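Local coordinates for N-acetyltransferase family protein (Bacillus anthracis, PDB 3LNB) that transfers an acetyl group from acetyl-coenzyme A to arylamines and inactivates the antibiotic sulfamethoxazole, at residues Asn85-Glu88 against Lys89-Gln93; Asp224-Asp227 against Glu228-Asn232. The protein carries 1 engineered substitution. All blocks are in the same frame, centred on the assembly; numbering follows the deposited sequence.

Interaction 1 of 2, residues Asn85-Glu88 against Lys89-Gln93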
# COMPACT_ATOMS: atom_id res chain seq x y z
N ASN A 85 0.68 16.25 -6.53
CA ASN A 85 1.94 15.52 -6.63
C ASN A 85 1.71 14.02 -6.76
O ASN A 85 2.45 13.32 -7.45
CB ASN A 85 2.83 15.81 -5.42
CG ASN A 85 3.43 17.21 -5.46
OD1 ASN A 85 3.49 17.82 -6.53
ND2 ASN A 85 3.88 17.71 -4.31
N LEU A 86 0.67 13.53 -6.10
CA LEU A 86 0.34 12.11 -6.17
C LEU A 86 -0.19 11.79 -7.56
O LEU A 86 0.20 10.79 -8.16
CB LEU A 86 -0.70 11.77 -5.09
CG LEU A 86 -0.12 11.80 -3.67
CD1 LEU A 86 -1.23 11.69 -2.66
CD2 LEU A 86 0.87 10.66 -3.51
N VAL A 87 -1.08 12.63 -8.07
CA VAL A 87 -1.63 12.40 -9.41
C VAL A 87 -0.49 12.44 -10.44
O VAL A 87 -0.43 11.61 -11.34
CB VAL A 87 -2.68 13.48 -9.79
CG1 VAL A 87 -3.09 13.33 -11.25
CG2 VAL A 87 -3.91 13.36 -8.88
N GLU A 88 0.42 13.40 -10.28
CA GLU A 88 1.54 13.53 -11.21
C GLU A 88 2.45 12.31 -11.20
O GLU A 88 2.77 11.75 -12.24
CB GLU A 88 2.37 14.76 -10.87
CG GLU A 88 3.41 15.10 -11.93
CD GLU A 88 2.77 15.37 -13.28
OE1 GLU A 88 1.73 16.06 -13.30
OE2 GLU A 88 3.30 14.90 -14.31
N LYS A 89 2.86 11.89 -10.01
CA LYS A 89 3.77 10.75 -9.89
C LYS A 89 3.16 9.39 -10.19
O LYS A 89 3.58 8.72 -11.14
CB LYS A 89 4.40 10.72 -8.49
CG LYS A 89 5.39 9.58 -8.29
CD LYS A 89 5.95 9.54 -6.87
CE LYS A 89 6.82 8.30 -6.67
NZ LYS A 89 7.28 8.12 -5.27
N LEU A 90 2.17 8.97 -9.40
CA LEU A 90 1.56 7.66 -9.57
C LEU A 90 0.63 7.43 -10.75
O LEU A 90 0.48 6.30 -11.21
CB LEU A 90 0.82 7.25 -8.30
CG LEU A 90 1.67 6.80 -7.11
CD1 LEU A 90 2.40 7.99 -6.54
CD2 LEU A 90 0.78 6.17 -6.06
N LEU A 91 -0.02 8.49 -11.23
CA LEU A 91 -0.92 8.30 -12.35
C LEU A 91 -0.31 8.73 -13.68
O LEU A 91 -0.12 7.91 -14.57
CB LEU A 91 -2.24 9.05 -12.10
CG LEU A 91 -2.93 8.69 -10.78
CD1 LEU A 91 -4.27 9.41 -10.68
CD2 LEU A 91 -3.12 7.19 -10.68
N ILE A 92 0.02 10.01 -13.80
CA ILE A 92 0.58 10.54 -15.04
C ILE A 92 1.95 9.97 -15.44
O ILE A 92 2.12 9.53 -16.58
CB ILE A 92 0.66 12.07 -14.97
CG1 ILE A 92 -0.76 12.64 -14.88
CG2 ILE A 92 1.39 12.63 -16.19
CD1 ILE A 92 -0.81 14.11 -14.55
N GLN A 93 2.91 9.96 -14.52
CA GLN A 93 4.24 9.45 -14.85
C GLN A 93 4.31 7.93 -14.67
O GLN A 93 5.38 7.33 -14.75
CB GLN A 93 5.29 10.15 -13.98
CG GLN A 93 5.24 11.68 -14.11
CD GLN A 93 6.19 12.40 -13.16
OE1 GLN A 93 6.32 12.02 -12.00
NE2 GLN A 93 6.84 13.45 -13.65
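Val87 O takes two backbone N-H groups at once, and with that the last turn of helix 83-92 widens. Lys89 N to Asn85 O and Leu90 N to Leu86 O are ordinary i to i+4 bonds. At Val87 O the nearer donor in sequence, Leu91 N, lies at 3.1 Å and sits above the carbonyl plane, with a bent N-H...O angle of 138°. The straighter bond comes from one residue further on, where Ile92 N reaches Val87 O at 3.0 Å and 171°, nearly in line with the C=O. Gln93 N then reaches Glu88 O at 2.9 Å, again five residues back. Such i to i+5 bonding is a pi-type turn; here it closes the helix, since Gln93 is the first residue to leave helical backbone angles.

The apolar contacts follow the same spacing. Val87 turns CG1 away from its own N, on the side of the carbonyl carbon (chi1 172°), and this methyl meets both Leu91 CD1 and Ile92 CD1, each at 4.1 Å. Branched aliphatic residues suit this flank because helix 34-42 packs on it, through Leu35 against Val87 and Glu38 against Leu91. On another flank Leu86 CD2 approaches Leu90 CD1 at 4.3 Å, and both leucines lean on helix 99-112.

Glu88 and Gln93 occupy the more open side. The Glu88 chain bends beyond CB, bringing OE1 to within 3.4 Å of Ile92 CD1 and OE2 to 3.5 Å from Ile92 CG2, so the carboxylate lies over the outer methyls of the isoleucine. The carboxylate plane stands almost perpendicular to the Gln93 amide, and CG of Gln93 touches Glu88 O. Lys89 leads away from both, fully extended, to salt bridges of NZ with Glu101 and Asp72.

Interaction 2 of 2, residues Asp224-Asp227 against Glu228-Asn232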
# COMPACT_ATOMS: atom_id res chain seq x y z
N ASP A 224 -7.08 7.92 15.32
CA ASP A 224 -6.76 9.35 15.33
C ASP A 224 -6.49 9.81 13.89
O ASP A 224 -5.52 9.37 13.27
CB ASP A 224 -5.51 9.63 16.17
CG ASP A 224 -5.64 9.17 17.61
OD1 ASP A 224 -6.71 9.39 18.22
OD2 ASP A 224 -4.66 8.60 18.14
N PRO A 225 -7.33 10.71 13.36
CA PRO A 225 -7.21 11.25 12.00
C PRO A 225 -5.90 12.00 11.76
O PRO A 225 -5.51 12.83 12.58
CB PRO A 225 -8.41 12.19 11.88
CG PRO A 225 -9.40 11.62 12.85
CD PRO A 225 -8.53 11.24 14.02
N ILE A 226 -5.25 11.73 10.64
CA ILE A 226 -4.00 12.42 10.32
C ILE A 226 -4.14 13.24 9.04
O ILE A 226 -4.82 12.83 8.09
CB ILE A 226 -2.83 11.42 10.16
CG1 ILE A 226 -3.10 10.44 9.02
CG2 ILE A 226 -2.62 10.68 11.48
CD1 ILE A 226 -2.00 9.41 8.83
N ASP A 227 -3.49 14.40 9.02
CA ASP A 227 -3.55 15.29 7.87
C ASP A 227 -2.32 15.16 6.97
O ASP A 227 -1.46 14.30 7.20
CB ASP A 227 -3.72 16.73 8.34
CG ASP A 227 -2.53 17.25 9.14
OD1 ASP A 227 -2.66 18.34 9.72
OD2 ASP A 227 -1.48 16.58 9.19
N GLU A 228 -2.23 16.01 5.95
CA GLU A 228 -1.12 15.97 5.00
C GLU A 228 0.23 16.28 5.67
O GLU A 228 1.25 15.69 5.32
CB GLU A 228 -1.39 16.94 3.84
CG GLU A 228 -0.55 16.68 2.59
CD GLU A 228 -1.39 16.46 1.33
OE1 GLU A 228 -2.00 17.44 0.83
OE2 GLU A 228 -1.46 15.31 0.85
N GLN A 229 0.22 17.20 6.63
CA GLN A 229 1.46 17.54 7.31
C GLN A 229 2.02 16.31 8.03
O GLN A 229 3.22 16.03 7.95
CB GLN A 229 1.24 18.67 8.32
CG GLN A 229 2.49 19.52 8.53
CD GLN A 229 2.23 20.76 9.36
OE1 GLN A 229 1.16 21.37 9.27
NE2 GLN A 229 3.22 21.15 10.15
N LYS A 230 1.16 15.58 8.73
CA LYS A 230 1.58 14.37 9.44
C LYS A 230 2.08 13.35 8.42
O LYS A 230 3.09 12.69 8.64
CB LYS A 230 0.41 13.78 10.24
CG LYS A 230 0.65 12.37 10.78
CD LYS A 230 1.78 12.31 11.82
CE LYS A 230 1.95 10.89 12.35
NZ LYS A 230 3.05 10.75 13.35
N VAL A 231 1.35 13.23 7.31
CA VAL A 231 1.75 12.30 6.26
C VAL A 231 3.12 12.71 5.72
O VAL A 231 3.92 11.85 5.37
CB VAL A 231 0.70 12.27 5.13
CG1 VAL A 231 1.25 11.53 3.92
CG2 VAL A 231 -0.55 11.57 5.62
N ASN A 232 3.40 14.01 5.67
CA ASN A 232 4.71 14.46 5.21
C ASN A 232 5.76 14.16 6.27
O ASN A 232 6.92 13.92 5.94
CB ASN A 232 4.72 15.96 4.91
CG ASN A 232 3.97 16.31 3.64
OD1 ASN A 232 4.25 15.76 2.58
ND2 ASN A 232 3.02 17.22 3.75
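Asp227 bends its carboxylate back over the first turn of helix 228-240, where OD2 accepts the N-H of Lys230 at 2.9 Å. The bond is straight, 167° at the hydrogen, and the donor meets OD2 nearly along its C-O axis. A chi1 of 65° makes this possible: CG is tucked between the backbone N and the carbonyl carbon, which turns the short side chain toward the opening turn. Aspartate suits the place because its side chain is just long enough to bring a carboxylate oxygen to the N-H of Lys230, and its negative charge would probably be stabilised by the helix dipole. Asp227 OD2 also lies 3.5 Å from Gln229 CB. The Asp227 and Gln229 side chains run side by side in the same direction, with carboxylate and amide planes only 7° apart.

The main chain of Asp227 takes part as well, its O accepting from Val231 N at 3.0 Å, in the carbonyl plane, as the first i to i+4 bond of the helix. Val231 CG2 lies 3.3 Å from that same Asp227 O and 4.1 Å from Ile226 CD1; the isoleucine and valine side chains cross at about a right angle.

Ile226 supplies an apolar cover just before the cap. Its CB and CG2 also rest, both at 3.7 Å, on CG of Lys230, whose chain bends and then runs straight on, to a salt bridge between NZ and Asp136. Only the aliphatic root of the lysine is thus used against isoleucine. Glu228 points away from the cap, its OE2 hydrogen-bonded to the hydroxyl of Tyr108. Together these features form an aspartate N-cap flanked by a hydrophobic staple between Ile226 and Val231, at the passage from strand 216-225 into helix 228-240.

Overall arrangement
The two contacts mark opposite ends of different helices: interaction 1 the C-terminal end of helix 83-92, interaction 2 the start of helix 228-240. Their centres are about 20 Å apart, and although their nearest atoms come to about 5 Å they do not touch. Interaction 1 is partly buried among helices 34-42 and 99-112, so leucines and valine dominate and backbone bonds of the pi-type turn finish the helix, with Arg42 of helix 34-42 reaching Leu90 O. Interaction 2 is a surface contact next to strand 116-126, and there a charged side chain does the capping. Helix 99-112 connects them, with Leu86 and Glu228 both reaching Tyr108; Ile81, too, touches Leu86, Glu228 and Val231.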